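Long-range contacts in uncharacterized protein Atu1656 (Agrobacterium tumefaciens, PDB 2OJH), which is of unknown function but belongs to the TolB family and folds as a six-bladed beta-propeller: residues D52-L56 / L67-G71; G62-R66 / E76-T80; D89-P94 / Y132-P138; F221-P226 / M274-S280. All coordinates share one frame; numbering follows the deposited sequence.

Contact 1 of 4, residues D52-L56 / L67-G71; sequences DGKYL and LSLAG
Tyr55 and Ser68 face each other as an antiparallel non-hydrogen-bonded pair, CA to CA 4.3 Å, and Leu56 and Leu67 follow as the hydrogen-bonded pair, where Leu67 N to Leu56 O measures 2.8 Å and the return bond from Leu56 N to Leu67 O 2.9 Å. One step beyond the paired residues Leu69 N still reaches Lys54 O at 2.9 Å, nearly straight at 175°, so the ladder runs on into the loop at each side. That carbonyl is gripped twice, since water 1 donates to Lys54 O from 2.7 Å; the same water, more weakly, accepts from Ala70 N.

Leu56 and Leu69 carry the apolar contact between side chains. CD2 of Leu69 meets CG of Leu56 at 4.0 Å, the two side chains crossing at about a right angle, while CD1 of Leu69 comes within 3.6 Å of Gly53 O. Ser68 is modelled in two conformers; in one of them its OG, turned away from its own backbone N (chi1 -175°), bonds to Ala70 O. On the other segment Asp52 OD1 accepts from Lys54 N, an Asx turn that shapes the chain just ahead of Tyr55; Ser50 OG also bonds to this carboxylate oxygen.

The contact lies at the open end of the hairpin of strands 55-60 and 63-68, away from its turn. Leu56 and Leu69 both rest on Trp49 of strand 45-49 and reach strand 22-28 through Ile24 and Ile26, Leu67 lies on Trp38 of strand 33-40, and Tyr55 OH bonds to Tyr99 OH of strand 98-103.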
loop_
_atom_site.group_PDB
_atom_site.type_symbol
_atom_site.label_atom_id
_atom_site.label_comp_id
_atom_site.label_asym_id
_atom_site.label_seq_id
_atom_site.Cartn_x
_atom_site.Cartn_y
_atom_site.Cartn_z
ATOM N N ASP A 52 -7.171 14.623 5.075
ATOM C CA ASP A 52 -7.521 16.023 4.856
ATOM C C ASP A 52 -6.960 16.573 3.532
ATOM O O ASP A 52 -7.142 17.731 3.217
ATOM C CB ASP A 52 -7.115 16.913 6.040
ATOM C CG ASP A 52 -5.610 17.002 6.237
ATOM O OD1 ASP A 52 -4.839 16.497 5.395
ATOM O OD2 ASP A 52 -5.183 17.602 7.253
ATOM N N GLY A 53 -6.257 15.741 2.774
ATOM C CA GLY A 53 -5.820 16.121 1.429
ATOM C C GLY A 53 -4.512 16.878 1.371
ATOM O O GLY A 53 -3.972 17.103 0.275
ATOM N N LYS A 54 -3.979 17.238 2.538
ATOM C CA LYS A 54 -2.901 18.206 2.620
ATOM C C LYS A 54 -1.459 17.706 2.523
ATOM O O LYS A 54 -0.548 18.508 2.271
ATOM C CB LYS A 54 -3.007 18.958 3.933
ATOM C CG LYS A 54 -4.223 19.841 4.032
ATOM C CD LYS A 54 -4.068 20.763 5.223
ATOM C CE LYS A 54 -5.093 21.877 5.150
ATOM N NZ LYS A 54 -4.824 22.972 6.125
ATOM N N TYR A 55 -1.228 16.423 2.784
ATOM C CA TYR A 55 0.135 15.919 2.699
ATOM C C TYR A 55 0.234 14.475 2.250
ATOM O O TYR A 55 -0.744 13.708 2.315
ATOM C CB TYR A 55 0.881 16.107 4.011
ATOM C CG TYR A 55 0.374 15.274 5.179
ATOM C CD1 TYR A 55 0.847 13.971 5.381
ATOM C CD2 TYR A 55 -0.538 15.798 6.109
ATOM C CE1 TYR A 55 0.409 13.206 6.455
ATOM C CE2 TYR A 55 -0.980 15.024 7.194
ATOM C CZ TYR A 55 -0.495 13.737 7.352
ATOM O OH TYR A 55 -0.895 12.941 8.405
ATOM N N LEU A 56 1.427 14.106 1.787
ATOM C CA LEU A 56 1.747 12.716 1.535
ATOM C C LEU A 56 2.639 12.168 2.638
ATOM O O LEU A 56 3.495 12.887 3.180
ATOM C CB LEU A 56 2.446 12.519 0.174
ATOM C CG LEU A 56 1.727 13.089 -1.056
ATOM C CD1 LEU A 56 2.635 12.975 -2.268
ATOM C CD2 LEU A 56 0.375 12.407 -1.328
ATOM N N LEU A 67 5.266 15.072 3.394
ATOM C CA LEU A 67 5.557 16.048 2.339
ATOM C C LEU A 67 4.287 16.834 2.033
ATOM O O LEU A 67 3.320 16.259 1.510
ATOM C CB LEU A 67 6.032 15.352 1.073
ATOM C CG LEU A 67 7.446 14.772 1.017
ATOM C CD1 LEU A 67 7.677 13.574 1.970
ATOM C CD2 LEU A 67 7.666 14.335 -0.418
ATOM N N SER A 68 4.286 18.119 2.389
ATOM C CA SER A 68 3.121 18.976 2.182
ATOM C C SER A 68 2.840 19.217 0.705
ATOM O O SER A 68 3.750 19.464 -0.073
ATOM C CB SER A 68 3.303 20.313 2.891
ATOM O OG SER A 68 2.125 21.076 2.765
ATOM N N LEU A 69 1.567 19.151 0.344
ATOM C CA LEU A 69 1.129 19.356 -1.045
ATOM C C LEU A 69 0.906 20.830 -1.417
ATOM O O LEU A 69 0.755 21.155 -2.592
ATOM C CB LEU A 69 -0.107 18.514 -1.351
ATOM C CG LEU A 69 0.219 17.014 -1.447
ATOM C CD1 LEU A 69 -1.039 16.224 -1.529
ATOM C CD2 LEU A 69 1.121 16.704 -2.649
ATOM N N ALA A 70 0.897 21.705 -0.420
ATOM C CA ALA A 70 0.918 23.160 -0.648
ATOM C C ALA A 70 2.097 23.730 0.118
ATOM O O ALA A 70 2.448 23.242 1.195
ATOM C CB ALA A 70 -0.359 23.793 -0.176
ATOM N N GLY A 71 2.723 24.757 -0.433
ATOM C CA GLY A 71 3.923 25.309 0.189
ATOM C C GLY A 71 5.064 24.313 0.096
ATOM O O GLY A 71 5.180 23.594 -0.895
HETATM O O HOH W 1 -0.882 21.085 1.454
#

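Contact 2 of 4, residues G62-R66 / E76-T80; sequences GLLYR and EKVDT
Arg66 leaves its strand with CG opposite the carbonyl carbon (chi1 -60°) and stays extended as far as NE, while Glu76 swings CG away from its backbone N; these two settings bring the charged ends together on one face of the sheet. The salt bridge joins Arg66 NH2 to Glu76 OE1 at 3.0 Å, but as a hydrogen bond it is weak, bent to 145°, and the guanidinium and carboxylate planes stand 80° apart. Val78 CG2 sits over the centre of one guanidinium face, 3.7 Å from CZ of Arg66. The group's rotation is further fixed by bonds from NE to Tyr99 OH and from NH1 to Ser117 O, and water 3 lies at its edge.

On the other face CE2 of Tyr65 touches CB of Lys77 at 3.8 Å. Main-chain bonds pair Arg66 with Glu76 in both directions, and Val78 N to Leu64 O, 2.8 Å, adds a third. Beyond it water 2 bridges Leu64 N, Val78 O and Thr80 OG1, linking the two backbones through solvent.

This antiparallel pairing of the third and outermost fourth strands of a four-stranded sheet is characteristic of a beta-propeller blade.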
loop_
_atom_site.group_PDB
_atom_site.type_symbol
_atom_site.label_atom_id
_atom_site.label_comp_id
_atom_site.label_asym_id
_atom_site.label_seq_id
_atom_site.Cartn_x
_atom_site.Cartn_y
_atom_site.Cartn_z
ATOM N N GLY A 62 14.037 3.582 6.341
ATOM C CA GLY A 62 13.503 3.180 7.644
ATOM C C GLY A 62 12.748 4.229 8.445
ATOM O O GLY A 62 12.209 3.924 9.521
ATOM N N LEU A 63 12.705 5.458 7.933
ATOM C CA LEU A 63 12.050 6.574 8.607
ATOM C C LEU A 63 10.829 7.043 7.847
ATOM O O LEU A 63 10.730 6.827 6.629
ATOM C CB LEU A 63 13.025 7.732 8.775
ATOM C CG LEU A 63 14.259 7.458 9.668
ATOM C CD1 LEU A 63 15.128 8.707 9.700
ATOM C CD2 LEU A 63 13.869 7.072 11.101
ATOM N N LEU A 64 9.889 7.670 8.555
ATOM C CA LEU A 64 8.687 8.196 7.892
ATOM C C LEU A 64 8.772 9.711 7.733
ATOM O O LEU A 64 9.255 10.405 8.636
ATOM C CB LEU A 64 7.429 7.900 8.708
ATOM C CG LEU A 64 6.719 6.564 8.637
ATOM C CD1 LEU A 64 5.449 6.762 9.443
ATOM C CD2 LEU A 64 6.379 6.217 7.198
ATOM N N TYR A 65 8.239 10.216 6.617
ATOM C CA TYR A 65 8.242 11.652 6.330
ATOM C C TYR A 65 6.905 12.174 5.800
ATOM O O TYR A 65 6.261 11.521 4.970
ATOM C CB TYR A 65 9.313 11.976 5.281
ATOM C CG TYR A 65 10.721 11.664 5.698
ATOM C CD1 TYR A 65 11.249 10.390 5.532
ATOM C CD2 TYR A 65 11.542 12.655 6.226
ATOM C CE1 TYR A 65 12.567 10.094 5.923
ATOM C CE2 TYR A 65 12.863 12.373 6.596
ATOM C CZ TYR A 65 13.356 11.087 6.445
ATOM O OH TYR A 65 14.650 10.783 6.809
ATOM N N ARG A 66 6.518 13.372 6.241
ATOM C CA ARG A 66 5.386 14.085 5.633
ATOM C C ARG A 66 5.896 15.078 4.570
ATOM O O ARG A 66 6.847 15.827 4.817
ATOM C CB ARG A 66 4.579 14.849 6.694
ATOM C CG ARG A 66 3.973 13.986 7.788
ATOM C CD ARG A 66 3.185 14.823 8.792
ATOM N NE ARG A 66 3.177 14.172 10.110
ATOM C CZ ARG A 66 4.073 14.406 11.083
ATOM N NH1 ARG A 66 3.979 13.769 12.254
ATOM N NH2 ARG A 66 5.078 15.265 10.893
ATOM N N GLU A 76 9.370 16.196 5.932
ATOM C CA GLU A 76 9.426 16.491 7.349
ATOM C C GLU A 76 9.392 15.153 8.108
ATOM O O GLU A 76 8.442 14.381 7.969
ATOM C CB GLU A 76 8.223 17.343 7.717
ATOM C CG GLU A 76 8.042 17.546 9.210
ATOM C CD GLU A 76 6.675 18.131 9.579
ATOM O OE1 GLU A 76 5.628 17.633 9.082
ATOM O OE2 GLU A 76 6.655 19.088 10.384
ATOM N N LYS A 77 10.433 14.873 8.893
ATOM C CA LYS A 77 10.548 13.571 9.560
ATOM C C LYS A 77 9.495 13.415 10.649
ATOM O O LYS A 77 9.308 14.323 11.478
ATOM C CB LYS A 77 11.955 13.362 10.152
ATOM C CG LYS A 77 12.252 11.895 10.558
ATOM C CD LYS A 77 13.550 11.783 11.340
ATOM C CE LYS A 77 13.437 12.416 12.735
ATOM N NZ LYS A 77 12.938 11.467 13.783
ATOM N N VAL A 78 8.833 12.260 10.640
ATOM C CA VAL A 78 7.851 11.868 11.658
ATOM C C VAL A 78 8.570 11.186 12.828
ATOM O O VAL A 78 9.391 10.275 12.622
ATOM C CB VAL A 78 6.790 10.901 11.045
ATOM C CG1 VAL A 78 5.770 10.429 12.088
ATOM C CG2 VAL A 78 6.092 11.579 9.898
ATOM N N ASP A 79 8.278 11.637 14.045
ATOM C CA ASP A 79 8.720 10.957 15.269
ATOM C C ASP A 79 7.969 9.618 15.381
ATOM O O ASP A 79 6.787 9.596 15.739
ATOM C CB ASP A 79 8.425 11.847 16.486
ATOM C CG ASP A 79 8.918 11.247 17.811
ATOM O OD1 ASP A 79 9.550 10.170 17.804
ATOM O OD2 ASP A 79 8.667 11.872 18.880
ATOM N N THR A 80 8.658 8.520 15.059
ATOM C CA THR A 80 8.135 7.156 15.181
ATOM C C THR A 80 8.764 6.475 16.416
ATOM O O THR A 80 8.708 5.262 16.566
ATOM C CB THR A 80 8.419 6.311 13.908
ATOM O OG1 THR A 80 9.794 6.464 13.534
ATOM C CG2 THR A 80 7.539 6.753 12.728
HETATM O O HOH W 2 10.237 8.222 11.232
HETATM O O HOH W 3 6.110 14.023 14.363
#

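Contact 3 of 4, residues D89-P94 / Y132-P138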
loop_
_atom_site.group_PDB
_atom_site.type_symbol
_atom_site.label_atom_id
_atom_site.label_comp_id
_atom_site.label_asym_id
_atom_site.label_seq_id
_atom_site.Cartn_x
_atom_site.Cartn_y
_atom_site.Cartn_z
ATOM N N ASP A 89 5.188 -0.414 4.119
ATOM C CA ASP A 89 3.803 -0.829 4.375
ATOM C C ASP A 89 3.311 -0.057 5.571
ATOM O O ASP A 89 3.666 -0.373 6.706
ATOM C CB ASP A 89 3.748 -2.339 4.640
ATOM C CG ASP A 89 4.348 -3.169 3.527
ATOM O OD1 ASP A 89 4.131 -2.888 2.314
ATOM O OD2 ASP A 89 5.014 -4.178 3.855
ATOM N N HIS A 90 2.509 0.975 5.317
ATOM C CA HIS A 90 2.131 1.932 6.359
ATOM C C HIS A 90 0.882 2.652 5.889
ATOM O O HIS A 90 0.533 2.594 4.733
ATOM C CB HIS A 90 3.264 2.942 6.656
ATOM C CG HIS A 90 3.891 3.559 5.429
ATOM N ND1 HIS A 90 3.287 4.574 4.714
ATOM C CD2 HIS A 90 5.078 3.327 4.817
ATOM C CE1 HIS A 90 4.058 4.916 3.697
ATOM N NE2 HIS A 90 5.157 4.180 3.741
ATOM N N GLY A 91 0.202 3.372 6.759
ATOM C CA GLY A 91 -1.021 4.000 6.300
ATOM C C GLY A 91 -1.520 4.955 7.342
ATOM O O GLY A 91 -0.888 5.102 8.395
ATOM N N ILE A 92 -2.619 5.625 7.014
ATOM C CA ILE A 92 -3.182 6.702 7.853
ATOM C C ILE A 92 -4.655 6.354 8.091
ATOM O O ILE A 92 -5.349 5.843 7.167
ATOM C CB ILE A 92 -3.050 8.075 7.152
ATOM C CG1 ILE A 92 -1.600 8.370 6.700
ATOM C CG2 ILE A 92 -3.532 9.201 8.049
ATOM C CD1 ILE A 92 -1.495 9.689 5.887
ATOM N N SER A 93 -5.119 6.529 9.317
ATOM C CA SER A 93 -6.480 6.167 9.683
ATOM C C SER A 93 -7.440 7.144 9.020
ATOM O O SER A 93 -7.066 8.285 8.745
ATOM C CB SER A 93 -6.660 6.239 11.205
ATOM O OG SER A 93 -6.476 7.573 11.609
ATOM N N PRO A 94 -8.696 6.717 8.775
ATOM C CA PRO A 94 -9.626 7.569 8.028
ATOM C C PRO A 94 -9.839 8.919 8.708
ATOM O O PRO A 94 -10.016 9.946 8.029
ATOM C CB PRO A 94 -10.923 6.745 8.030
ATOM C CG PRO A 94 -10.461 5.307 8.132
ATOM C CD PRO A 94 -9.312 5.429 9.142
ATOM N N TYR A 132 2.768 -7.440 7.716
ATOM C CA TYR A 132 2.992 -6.252 6.868
ATOM C C TYR A 132 1.688 -5.455 6.705
ATOM O O TYR A 132 0.751 -5.922 6.080
ATOM C CB TYR A 132 3.542 -6.682 5.509
ATOM C CG TYR A 132 4.808 -7.495 5.644
ATOM C CD1 TYR A 132 6.066 -6.866 5.688
ATOM C CD2 TYR A 132 4.756 -8.888 5.748
ATOM C CE1 TYR A 132 7.241 -7.616 5.803
ATOM C CE2 TYR A 132 5.905 -9.623 5.903
ATOM C CZ TYR A 132 7.146 -8.979 5.923
ATOM O OH TYR A 132 8.286 -9.737 6.052
ATOM N N TRP A 133 1.620 -4.271 7.304
ATOM C CA TRP A 133 0.393 -3.462 7.287
ATOM C C TRP A 133 -0.000 -3.005 5.858
ATOM O O TRP A 133 0.848 -2.491 5.111
ATOM C CB TRP A 133 0.555 -2.258 8.192
ATOM C CG TRP A 133 -0.780 -1.591 8.394
ATOM C CD1 TRP A 133 -1.650 -1.789 9.424
ATOM C CD2 TRP A 133 -1.428 -0.680 7.485
ATOM N NE1 TRP A 133 -2.781 -1.013 9.243
ATOM C CE2 TRP A 133 -2.662 -0.330 8.055
ATOM C CE3 TRP A 133 -1.054 -0.077 6.290
ATOM C CZ2 TRP A 133 -3.545 0.551 7.426
ATOM C CZ3 TRP A 133 -1.949 0.782 5.652
ATOM C CH2 TRP A 133 -3.167 1.093 6.227
ATOM N N HIS A 134 -1.280 -3.140 5.498
ATOM C CA HIS A 134 -1.686 -2.887 4.106
ATOM C C HIS A 134 -3.000 -2.117 3.856
ATOM O O HIS A 134 -3.145 -1.541 2.776
ATOM C CB HIS A 134 -1.637 -4.150 3.280
ATOM C CG HIS A 134 -0.292 -4.411 2.664
ATOM N ND1 HIS A 134 0.184 -3.707 1.572
ATOM C CD2 HIS A 134 0.673 -5.310 2.986
ATOM C CE1 HIS A 134 1.392 -4.154 1.262
ATOM N NE2 HIS A 134 1.716 -5.116 2.111
ATOM N N GLY A 135 -3.905 -2.025 4.832
ATOM C CA GLY A 135 -5.138 -1.213 4.634
ATOM C C GLY A 135 -5.923 -0.977 5.920
ATOM O O GLY A 135 -5.959 -1.865 6.790
ATOM N N TRP A 136 -6.542 0.200 6.050
ATOM C CA TRP A 136 -7.402 0.515 7.191
ATOM C C TRP A 136 -8.868 0.381 6.781
ATOM O O TRP A 136 -9.257 0.868 5.724
ATOM C CB TRP A 136 -7.160 1.947 7.684
ATOM C CG TRP A 136 -7.205 2.122 9.182
ATOM C CD1 TRP A 136 -8.248 1.856 10.015
ATOM C CD2 TRP A 136 -6.147 2.622 10.006
ATOM N NE1 TRP A 136 -7.901 2.149 11.320
ATOM C CE2 TRP A 136 -6.611 2.616 11.336
ATOM C CE3 TRP A 136 -4.842 3.066 9.747
ATOM C CZ2 TRP A 136 -5.819 3.051 12.402
ATOM C CZ3 TRP A 136 -4.054 3.498 10.807
ATOM C CH2 TRP A 136 -4.543 3.483 12.117
ATOM N N SER A 137 -9.687 -0.246 7.632
ATOM C CA SER A 137 -11.113 -0.412 7.337
ATOM C C SER A 137 -11.771 0.969 7.228
ATOM O O SER A 137 -11.399 1.901 7.967
ATOM C CB SER A 137 -11.808 -1.297 8.380
ATOM O OG SER A 137 -11.991 -0.614 9.590
ATOM N N PRO A 138 -12.728 1.132 6.287
ATOM C CA PRO A 138 -13.430 2.407 6.154
ATOM C C PRO A 138 -13.961 2.969 7.479
ATOM O O PRO A 138 -13.903 4.182 7.690
ATOM C CB PRO A 138 -14.576 2.063 5.199
ATOM C CG PRO A 138 -13.961 1.009 4.321
ATOM C CD PRO A 138 -13.192 0.163 5.284
#
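Trp133 and Trp136 reach from strand 131-136, the innermost strand of one beta-propeller blade, to strand 91-92, its counterpart in the preceding blade. The two segments run nearly parallel, 16° apart. Their nearest backbone pairs range from 5.2 Å between Asp89 CA and Trp133 CA to 6.8 Å between Gly91 CA and Gly135 CA, and the side chains of one segment pack on the side chains and backbone of the other.

Packing is tight in the middle. CZ3 of Trp133 lies 3.4 Å from CA of Gly91, the indole resting directly against the glycine backbone. Trp136 is modelled in two conformers; in the one described here Ser93 CB stands over its face, 3.5 Å from the centroid of the six-membered ring and only 9° off the normal, a CH-pi contact, and Trp136 NE1 bonds to Gly140 O.

Toward Pro94 the contact grows looser and more open to solvent. Exposed Pro94 sets CD over the five-membered ring of Trp136 and CG 3.5 Å from Ser137 O, and partly exposed Pro138 meets it through its carbonyl oxygen. The Asp89 end is also buried, but more polar. Ser102 OG links Asp89 O and Trp133 N, whereas Trp133 O is buried without a polar partner.

Asp89 has its CG beside its own backbone N (chi1 -56°), which directs the carboxylate between Tyr132 and His134; Asp89 OD2 ends 3.3 Å from CB of Tyr132.

Contact 4 of 4, residues F221-P226 / M274-S280; sequences FPHPSP and MNSPNWS
The imidazole of His223 has Ser276 O and Asn278 N over one face, the carbonyl carbon of Phe221 over the opposite face, and the oxygens of Met274 and Asn275 at its edge. In this beta-propeller it projects from innermost strand 217-224 into the loop before strand 285-291. Its NE2 donates to Met274 O at 2.8 Å, with the acceptor only 9° out of the ring plane, while ND1 bonds to Asp179 OD2. Bonds at both nitrogens fix the rotation of the ring and join three parts of the chain.

Trp279 presents one indole face to Ser225, whose CA lies 3.5 Å from the centroid of the five-membered ring and 8° off its normal, a CH-pi contact; CB covers the centre of the whole indole. Pro226 packs CD against CB of Trp279 at 3.3 Å. At the other end Phe221 and Asn275 lie side by side, CE1 to ND2 3.4 Å, and Gln271 OE1 receives the amide's hydrogen bond.

Asn278 ND2 bonds to Ala287 O, but Asn278 OD1 is buried without a polar partner, 3.3 Å from CD2 of His223. The indole N-H does have one: Trp279 NE1 donates to His223 O at 2.8 Å, reaching that oxygen from 61° out of the carbonyl plane.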
loop_
_atom_site.group_PDB
_atom_site.type_symbol
_atom_site.label_atom_id
_atom_site.label_comp_id
_atom_site.label_asym_id
_atom_site.label_seq_id
_atom_site.Cartn_x
_atom_site.Cartn_y
_atom_site.Cartn_z
ATOM N N PHE A 221 -0.106 -4.807 -5.615
ATOM C CA PHE A 221 -0.488 -3.546 -5.009
ATOM C C PHE A 221 -1.879 -2.995 -5.396
ATOM O O PHE A 221 -1.985 -1.813 -5.758
ATOM C CB PHE A 221 0.576 -2.451 -5.285
ATOM C CG PHE A 221 1.996 -2.953 -5.311
ATOM C CD1 PHE A 221 2.581 -3.540 -4.166
ATOM C CD2 PHE A 221 2.755 -2.823 -6.475
ATOM C CE1 PHE A 221 3.901 -4.047 -4.210
ATOM C CE2 PHE A 221 4.086 -3.310 -6.531
ATOM C CZ PHE A 221 4.660 -3.922 -5.400
ATOM N N PRO A 222 -2.956 -3.807 -5.293
ATOM C CA PRO A 222 -4.294 -3.214 -5.549
ATOM C C PRO A 222 -4.737 -2.182 -4.505
ATOM O O PRO A 222 -4.660 -2.434 -3.272
ATOM C CB PRO A 222 -5.219 -4.453 -5.591
ATOM C CG PRO A 222 -4.519 -5.477 -4.701
ATOM C CD PRO A 222 -3.045 -5.258 -5.003
ATOM N N HIS A 223 -5.128 -0.989 -4.989
ATOM C CA HIS A 223 -5.762 0.006 -4.157
ATOM C C HIS A 223 -7.094 0.455 -4.757
ATOM O O HIS A 223 -7.116 1.152 -5.761
ATOM C CB HIS A 223 -4.799 1.183 -3.910
ATOM C CG HIS A 223 -3.459 0.751 -3.396
ATOM N ND1 HIS A 223 -3.301 0.150 -2.167
ATOM C CD2 HIS A 223 -2.225 0.792 -3.957
ATOM C CE1 HIS A 223 -2.023 -0.119 -1.972
ATOM N NE2 HIS A 223 -1.344 0.272 -3.037
ATOM N N PRO A 224 -8.208 0.002 -4.164
ATOM C CA PRO A 224 -9.517 0.554 -4.479
ATOM C C PRO A 224 -9.628 2.061 -4.151
ATOM O O PRO A 224 -9.229 2.509 -3.062
ATOM C CB PRO A 224 -10.471 -0.265 -3.615
ATOM C CG PRO A 224 -9.746 -1.510 -3.269
ATOM C CD PRO A 224 -8.286 -1.116 -3.204
ATOM N N SER A 225 -10.152 2.817 -5.107
ATOM C CA SER A 225 -10.372 4.257 -4.932
ATOM C C SER A 225 -11.449 4.501 -3.870
ATOM O O SER A 225 -12.448 3.770 -3.826
ATOM C CB SER A 225 -10.818 4.861 -6.269
ATOM O OG SER A 225 -11.295 6.188 -6.123
ATOM N N PRO A 226 -11.272 5.529 -3.018
ATOM C CA PRO A 226 -12.358 5.860 -2.077
ATOM C C PRO A 226 -13.700 6.208 -2.743
ATOM O O PRO A 226 -14.752 6.222 -2.067
ATOM C CB PRO A 226 -11.826 7.065 -1.306
ATOM C CG PRO A 226 -10.573 7.472 -1.953
ATOM C CD PRO A 226 -10.096 6.407 -2.860
HETATM N N MSE A 274 4.034 2.137 -5.234
HETATM C CA MSE A 274 2.750 2.330 -4.547
HETATM C C MSE A 274 2.430 1.188 -3.574
HETATM O O MSE A 274 1.325 0.629 -3.622
HETATM C CB MSE A 274 1.576 2.532 -5.547
HETATM C CG MSE A 274 1.319 1.367 -6.435
HETATM SE SE MSE A 274 -0.219 1.661 -7.631
HETATM C CE MSE A 274 0.466 3.295 -8.529
ATOM N N ASN A 275 3.356 0.829 -2.672
ATOM C CA ASN A 275 3.051 -0.363 -1.849
ATOM C C ASN A 275 1.803 -0.186 -1.017
ATOM O O ASN A 275 1.049 -1.147 -0.791
ATOM C CB ASN A 275 4.205 -0.751 -0.906
ATOM C CG ASN A 275 5.431 -1.097 -1.646
ATOM O OD1 ASN A 275 6.146 -0.204 -2.107
ATOM N ND2 ASN A 275 5.686 -2.397 -1.806
ATOM N N SER A 276 1.608 1.030 -0.529
ATOM C CA SER A 276 0.593 1.308 0.476
ATOM C C SER A 276 -0.581 2.126 -0.113
ATOM O O SER A 276 -0.441 2.702 -1.208
ATOM C CB SER A 276 1.225 2.063 1.635
ATOM O OG SER A 276 2.043 1.184 2.391
ATOM N N PRO A 277 -1.733 2.169 0.590
ATOM C CA PRO A 277 -2.912 2.866 0.048
ATOM C C PRO A 277 -2.593 4.293 -0.374
ATOM O O PRO A 277 -2.139 5.099 0.454
ATOM C CB PRO A 277 -3.920 2.821 1.184
ATOM C CG PRO A 277 -3.541 1.632 2.014
ATOM C CD PRO A 277 -2.016 1.527 1.894
ATOM N N ASN A 278 -2.759 4.593 -1.670
ATOM C CA ASN A 278 -2.225 5.869 -2.211
ATOM C C ASN A 278 -3.213 6.932 -2.783
ATOM O O ASN A 278 -2.792 7.878 -3.460
ATOM C CB ASN A 278 -1.204 5.521 -3.276
ATOM C CG ASN A 278 -1.805 4.710 -4.385
ATOM O OD1 ASN A 278 -2.798 4.000 -4.176
ATOM N ND2 ASN A 278 -1.247 4.835 -5.579
ATOM N N TRP A 279 -4.515 6.779 -2.537
ATOM C CA TRP A 279 -5.509 7.639 -3.185
ATOM C C TRP A 279 -5.689 8.884 -2.365
ATOM O O TRP A 279 -5.699 8.836 -1.110
ATOM C CB TRP A 279 -6.872 6.924 -3.294
ATOM C CG TRP A 279 -6.942 5.861 -4.378
ATOM C CD1 TRP A 279 -6.700 4.526 -4.254
ATOM C CD2 TRP A 279 -7.246 6.092 -5.754
ATOM N NE1 TRP A 279 -6.857 3.896 -5.486
ATOM C CE2 TRP A 279 -7.218 4.845 -6.411
ATOM C CE3 TRP A 279 -7.587 7.237 -6.487
ATOM C CZ2 TRP A 279 -7.470 4.726 -7.785
ATOM C CZ3 TRP A 279 -7.856 7.114 -7.846
ATOM C CH2 TRP A 279 -7.786 5.880 -8.475
ATOM N N SER A 280 -5.853 10.003 -3.064
ATOM C CA SER A 280 -6.436 11.211 -2.470
ATOM C C SER A 280 -7.809 10.868 -1.879
ATOM O O SER A 280 -8.518 9.986 -2.396
ATOM C CB SER A 280 -6.623 12.243 -3.577
ATOM O OG SER A 280 -7.369 13.331 -3.097
#

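Overall arrangement
Contacts 1 and 2 share strand 63-68 and lie in one four-stranded blade, their centres 14 Å apart and their segments alternating along the chain. Contacts 3 and 4 follow in series, their centres about 8 and 6 Å from the chain's centre, against 18 and 17 Å for the centres of contacts 1 and 2. The outer pair joins strands within a blade; contact 3 joins inner strands 91-92 and 131-136 of successive blades, and contact 4 joins inner strand 217-224 to the loop before strand 285-291. Tyr55 on Ile92 and Leu64 on His90 connect the first blade to contact 3. Contacts 3 and 4, centres 10 Å apart, meet through a probable His90 N to Ser276 OG hydrogen bond, so the contacts form a connected series.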